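Local coordinates for fructosamine deglycase FrlB (Bacillus subtilis, PDB 3EUA), which converts a range of fructosamine 6-phosphates to glucose 6-phosphate and a free amino acid, at residues I213-E218 with V302-A307; R261-S266 with L273-A278. One frame throughout, in Å; residues are numbered along the deposited sequence.

Contact 1: I213-E218 with V302-A307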
loop_
_atom_site.group_PDB
_atom_site.type_symbol
_atom_site.label_atom_id
_atom_site.label_comp_id
_atom_site.label_asym_id
_atom_site.label_seq_id
_atom_site.Cartn_x
_atom_site.Cartn_y
_atom_site.Cartn_z
ATOM N N ILE A 213 10.485 5.927 4.297
ATOM C CA ILE A 213 10.188 7.224 3.689
ATOM C C ILE A 213 10.534 8.462 4.529
ATOM O O ILE A 213 10.925 9.475 3.967
ATOM C CB ILE A 213 8.733 7.306 3.161
ATOM C CG1 ILE A 213 7.721 7.213 4.303
ATOM C CG2 ILE A 213 8.513 6.243 2.048
ATOM C CD1 ILE A 213 6.450 7.988 4.021
ATOM N N CYS A 214 10.436 8.331 5.849
ATOM C CA CYS A 214 10.714 9.397 6.808
ATOM C C CYS A 214 12.135 9.377 7.360
ATOM O O CYS A 214 12.890 10.284 7.124
ATOM C CB CYS A 214 9.713 9.333 7.945
ATOM S SG CYS A 214 8.024 9.603 7.347
ATOM N N ILE A 215 12.534 8.329 8.051
ATOM C CA ILE A 215 13.859 8.351 8.623
ATOM C C ILE A 215 14.947 8.300 7.556
ATOM O O ILE A 215 15.823 9.193 7.492
ATOM C CB ILE A 215 14.092 7.203 9.635
ATOM C CG1 ILE A 215 13.132 7.312 10.837
ATOM C CG2 ILE A 215 15.572 7.187 10.048
ATOM C CD1 ILE A 215 13.383 8.495 11.797
ATOM N N LEU A 216 14.858 7.317 6.675
ATOM C CA LEU A 216 15.915 7.139 5.695
ATOM C C LEU A 216 15.934 8.154 4.561
ATOM O O LEU A 216 16.906 8.873 4.415
ATOM C CB LEU A 216 15.914 5.681 5.189
ATOM C CG LEU A 216 16.232 4.657 6.318
ATOM C CD1 LEU A 216 16.075 3.235 5.812
ATOM C CD2 LEU A 216 17.640 4.841 6.940
HETATM N N MSE A 217 14.865 8.215 3.783
HETATM C CA MSE A 217 14.770 9.122 2.651
HETATM C C MSE A 217 14.724 10.585 3.098
HETATM O O MSE A 217 15.666 11.348 2.856
HETATM C CB MSE A 217 13.552 8.759 1.775
HETATM C CG MSE A 217 13.642 7.359 1.155
HETATM SE SE MSE A 217 12.135 6.857 0.081
HETATM C CE MSE A 217 12.571 8.043 -1.534
ATOM N N GLU A 218 13.667 10.954 3.799
ATOM C CA GLU A 218 13.481 12.324 4.267
ATOM C C GLU A 218 14.566 12.870 5.153
ATOM O O GLU A 218 15.142 13.929 4.853
ATOM C CB GLU A 218 12.175 12.447 5.054
ATOM C CG GLU A 218 11.759 13.858 5.450
ATOM C CD GLU A 218 10.517 13.875 6.360
ATOM O OE1 GLU A 218 10.047 12.799 6.806
ATOM O OE2 GLU A 218 10.030 15.002 6.647
ATOM N N VAL A 302 11.980 1.558 19.186
ATOM C CA VAL A 302 13.372 1.075 19.117
ATOM C C VAL A 302 14.072 1.626 17.881
ATOM O O VAL A 302 15.219 2.094 17.955
ATOM C CB VAL A 302 13.416 -0.445 19.111
ATOM C CG1 VAL A 302 14.813 -0.955 18.770
ATOM C CG2 VAL A 302 12.913 -0.979 20.479
ATOM N N LEU A 303 13.368 1.608 16.747
ATOM C CA LEU A 303 13.895 2.125 15.483
ATOM C C LEU A 303 14.272 3.598 15.587
ATOM O O LEU A 303 15.239 4.028 14.970
ATOM C CB LEU A 303 12.905 1.904 14.346
ATOM C CG LEU A 303 12.855 0.503 13.743
ATOM C CD1 LEU A 303 11.701 0.428 12.792
ATOM C CD2 LEU A 303 14.199 0.150 13.060
ATOM N N ARG A 304 13.546 4.359 16.396
ATOM C CA ARG A 304 13.903 5.752 16.581
ATOM C C ARG A 304 15.285 5.866 17.216
ATOM O O ARG A 304 16.000 6.787 16.894
ATOM C CB ARG A 304 12.907 6.498 17.452
ATOM C CG ARG A 304 13.126 8.029 17.467
ATOM C CD ARG A 304 12.503 8.614 16.258
ATOM N NE ARG A 304 12.747 10.038 16.073
ATOM C CZ ARG A 304 12.105 10.790 15.169
ATOM N NH1 ARG A 304 12.385 12.086 15.064
ATOM N NH2 ARG A 304 11.153 10.266 14.388
ATOM N N SER A 305 15.663 4.962 18.121
ATOM C CA SER A 305 16.980 5.026 18.741
ATOM C C SER A 305 18.062 4.693 17.707
ATOM O O SER A 305 19.163 5.242 17.749
ATOM C CB SER A 305 17.040 4.118 19.973
ATOM O OG SER A 305 16.937 2.755 19.624
ATOM N N TYR A 306 17.727 3.809 16.757
ATOM C CA TYR A 306 18.640 3.445 15.682
ATOM C C TYR A 306 18.853 4.672 14.801
ATOM O O TYR A 306 19.983 4.955 14.411
ATOM C CB TYR A 306 18.108 2.270 14.852
ATOM C CG TYR A 306 18.293 0.865 15.427
ATOM C CD1 TYR A 306 17.864 0.536 16.707
ATOM C CD2 TYR A 306 18.846 -0.156 14.644
ATOM C CE1 TYR A 306 18.015 -0.749 17.213
ATOM C CE2 TYR A 306 18.995 -1.443 15.136
ATOM C CZ TYR A 306 18.578 -1.741 16.417
ATOM O OH TYR A 306 18.734 -3.034 16.895
ATOM N N ALA A 307 17.771 5.394 14.516
ATOM C CA ALA A 307 17.809 6.622 13.705
ATOM C C ALA A 307 18.695 7.691 14.334
ATOM O O ALA A 307 19.494 8.316 13.643
ATOM C CB ALA A 307 16.381 7.157 13.486
#
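I215 of helix 205-220 lies against A307 of helix 288-313, where the two helices meet in the interior of the second SIS domain. From CB outwards the isoleucine stays close to a single methyl group. Its CB is 4.5 Å from A307 CB, and CG1 is little nearer. The branch methyl makes the tightest touch, with I215 CG2 at 3.5 Å from A307 CB. CG1 stands anti to the carbonyl carbon (chi1 -62°), and a further turn at chi2 (-69°) brings CD1 to 3.7 Å from the same A307 CB. The alanine methyl is thus met by both methyls of one side chain. I215 CD1 also sits over one face of the R304 guanidinium, 3.9 Å from NH2. The arginine gets there by folding at its second torsion (chi2 82°), which directs its end towards helix 205-220. Around I215 that helix widens into a pi-type turn, E218 N bonding to I213 O at 3.1 Å. Y211 also packs on A307, from one turn earlier in the same helix. No hydrogen bond crosses between 213-218 and 302-307; their association rests on methyl packing, with the arginine meeting the isoleucine through a guanidinium face and not through a polar bond.

Contact 2: R261-S266 with L273-A278; sequences RALTFS and LTVLDA
A262 O is gripped twice by S266, one helical turn later: by the backbone N at 3.0 Å and by the hydroxyl OG at 2.8 Å. The two donors come from opposite faces of the carbonyl plane, OG standing 39° out of it. The same OG is also hydrogen-bonded to Y232 OH, and the two partners together hold the hydroxyl in one rotation; the backbone directs CB towards the strand. This is the helix-to-strand packing of a beta-alpha-beta unit, in which helix 256-269 connects the neighbouring parallel strands 246-250 and 273-277 of the second SIS domain. Helix and strand segments run nearly antiparallel, at 153°, with their axes 10.7 Å apart. The facing side chains are L263 and S266 from the helix, L273 and V275 from the strand. L273 spreads its two methyls at the serine: CD2 is 4.0 Å from S266 CB, while CD1 reaches the backbone, 3.6 Å from S266 O. On the same helix, R261 forms salt bridges with E89 of the second subunit and with the terminal carboxylate of Y329 of that subunit. L263, its CG anti to the backbone N (chi1 178°), extends towards V275 and crosses it at about a right angle. Its two methyls meet the two of the valine pairwise, L263 CD1 against V275 CG2 at 3.6 Å and L263 CD2 against V275 CG1 at 4.1 Å.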
loop_
_atom_site.group_PDB
_atom_site.type_symbol
_atom_site.label_atom_id
_atom_site.label_comp_id
_atom_site.label_asym_id
_atom_site.label_seq_id
_atom_site.Cartn_x
_atom_site.Cartn_y
_atom_site.Cartn_z
ATOM N N ARG A 261 9.582 -16.305 7.483
ATOM C CA ARG A 261 9.993 -16.919 6.230
ATOM C C ARG A 261 10.987 -16.007 5.504
ATOM O O ARG A 261 12.015 -16.477 4.992
ATOM C CB ARG A 261 8.764 -17.229 5.364
ATOM C CG ARG A 261 9.048 -17.942 4.090
ATOM C CD ARG A 261 7.864 -17.894 3.194
ATOM N NE ARG A 261 8.124 -18.589 1.932
ATOM C CZ ARG A 261 7.333 -18.499 0.863
ATOM N NH1 ARG A 261 6.232 -17.759 0.890
ATOM N NH2 ARG A 261 7.649 -19.133 -0.255
ATOM N N ALA A 262 10.682 -14.719 5.480
ATOM C CA ALA A 262 11.526 -13.687 4.846
ATOM C C ALA A 262 12.909 -13.622 5.499
ATOM O O ALA A 262 13.929 -13.559 4.815
ATOM C CB ALA A 262 10.814 -12.352 4.924
ATOM N N LEU A 263 12.938 -13.653 6.824
ATOM C CA LEU A 263 14.190 -13.616 7.572
ATOM C C LEU A 263 15.027 -14.837 7.259
ATOM O O LEU A 263 16.240 -14.725 7.024
ATOM C CB LEU A 263 13.928 -13.566 9.082
ATOM C CG LEU A 263 15.178 -13.572 9.981
ATOM C CD1 LEU A 263 16.163 -12.434 9.625
ATOM C CD2 LEU A 263 14.775 -13.540 11.476
ATOM N N THR A 264 14.394 -16.004 7.281
ATOM C CA THR A 264 15.095 -17.252 7.000
ATOM C C THR A 264 15.849 -17.168 5.664
ATOM O O THR A 264 17.035 -17.490 5.592
ATOM C CB THR A 264 14.119 -18.481 7.002
ATOM O OG1 THR A 264 13.550 -18.631 8.306
ATOM C CG2 THR A 264 14.834 -19.751 6.644
ATOM N N PHE A 265 15.146 -16.741 4.615
ATOM C CA PHE A 265 15.756 -16.627 3.314
ATOM C C PHE A 265 16.895 -15.616 3.325
ATOM O O PHE A 265 17.989 -15.921 2.862
ATOM C CB PHE A 265 14.707 -16.203 2.283
ATOM C CG PHE A 265 15.254 -16.031 0.916
ATOM C CD1 PHE A 265 15.402 -17.124 0.084
ATOM C CD2 PHE A 265 15.592 -14.764 0.436
ATOM C CE1 PHE A 265 15.890 -16.982 -1.174
ATOM C CE2 PHE A 265 16.106 -14.602 -0.840
ATOM C CZ PHE A 265 16.244 -15.708 -1.645
ATOM N N SER A 266 16.620 -14.428 3.875
ATOM C CA SER A 266 17.573 -13.317 3.916
ATOM C C SER A 266 18.870 -13.677 4.642
ATOM O O SER A 266 19.937 -13.205 4.248
ATOM C CB SER A 266 16.933 -12.063 4.533
ATOM O OG SER A 266 15.746 -11.707 3.823
ATOM N N LEU A 273 22.185 -7.732 7.603
ATOM C CA LEU A 273 20.810 -7.754 8.131
ATOM C C LEU A 273 20.724 -7.123 9.506
ATOM O O LEU A 273 21.579 -7.360 10.351
ATOM C CB LEU A 273 20.313 -9.195 8.270
ATOM C CG LEU A 273 20.349 -10.080 7.031
ATOM C CD1 LEU A 273 19.685 -11.392 7.340
ATOM C CD2 LEU A 273 19.642 -9.407 5.853
ATOM N N THR A 274 19.715 -6.277 9.710
ATOM C CA THR A 274 19.499 -5.638 11.005
ATOM C C THR A 274 18.136 -6.119 11.373
ATOM O O THR A 274 17.137 -5.666 10.793
ATOM C CB THR A 274 19.559 -4.112 10.917
ATOM O OG1 THR A 274 20.895 -3.721 10.565
ATOM C CG2 THR A 274 19.248 -3.514 12.236
ATOM N N VAL A 275 18.071 -7.030 12.336
ATOM C CA VAL A 275 16.816 -7.665 12.697
ATOM C C VAL A 275 16.249 -7.183 14.034
ATOM O O VAL A 275 16.938 -7.198 15.044
ATOM C CB VAL A 275 16.993 -9.218 12.795
ATOM C CG1 VAL A 275 15.676 -9.910 13.084
ATOM C CG2 VAL A 275 17.643 -9.775 11.512
ATOM N N LEU A 276 15.003 -6.734 14.024
ATOM C CA LEU A 276 14.331 -6.308 15.264
ATOM C C LEU A 276 13.185 -7.254 15.446
ATOM O O LEU A 276 12.235 -7.255 14.645
ATOM C CB LEU A 276 13.786 -4.872 15.187
ATOM C CG LEU A 276 14.798 -3.747 15.318
ATOM C CD1 LEU A 276 15.656 -3.659 14.063
ATOM C CD2 LEU A 276 14.008 -2.465 15.581
ATOM N N ASP A 277 13.279 -8.092 16.470
ATOM C CA ASP A 277 12.245 -9.093 16.728
ATOM C C ASP A 277 11.534 -8.757 18.027
ATOM O O ASP A 277 12.138 -8.806 19.108
ATOM C CB ASP A 277 12.875 -10.501 16.790
ATOM C CG ASP A 277 11.838 -11.638 16.967
ATOM O OD1 ASP A 277 10.635 -11.395 17.233
ATOM O OD2 ASP A 277 12.247 -12.813 16.846
ATOM N N ALA A 278 10.248 -8.419 17.918
ATOM C CA ALA A 278 9.417 -8.062 19.056
ATOM C C ALA A 278 9.331 -9.185 20.103
ATOM O O ALA A 278 9.078 -8.946 21.276
ATOM C CB ALA A 278 8.021 -7.696 18.582
#

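Contacts 1 and 2 lie about 18 Å apart, centre to centre, in the second SIS domain, and strand 273-277 joins them through helix 288-313. Side chains alternate along the strand: L273 and V275 serve contact 2, whereas T274 and L276 turn to helix 288-313, which carries one half of contact 1. At this strand-helix interface Y306 CE2 packs on T274 CG2 at 3.6 Å, and L276 CD2 lies 3.6 Å from both V302 CG1 and L303 CD2. The same helix therefore meets the strand and, through A307 and R304, helix 205-220. Both contacts' segments reach the second subunit through residues outside the packed pairs: I213 and M217 pack on its P236, and F265 meets its Y323 edge-to-face.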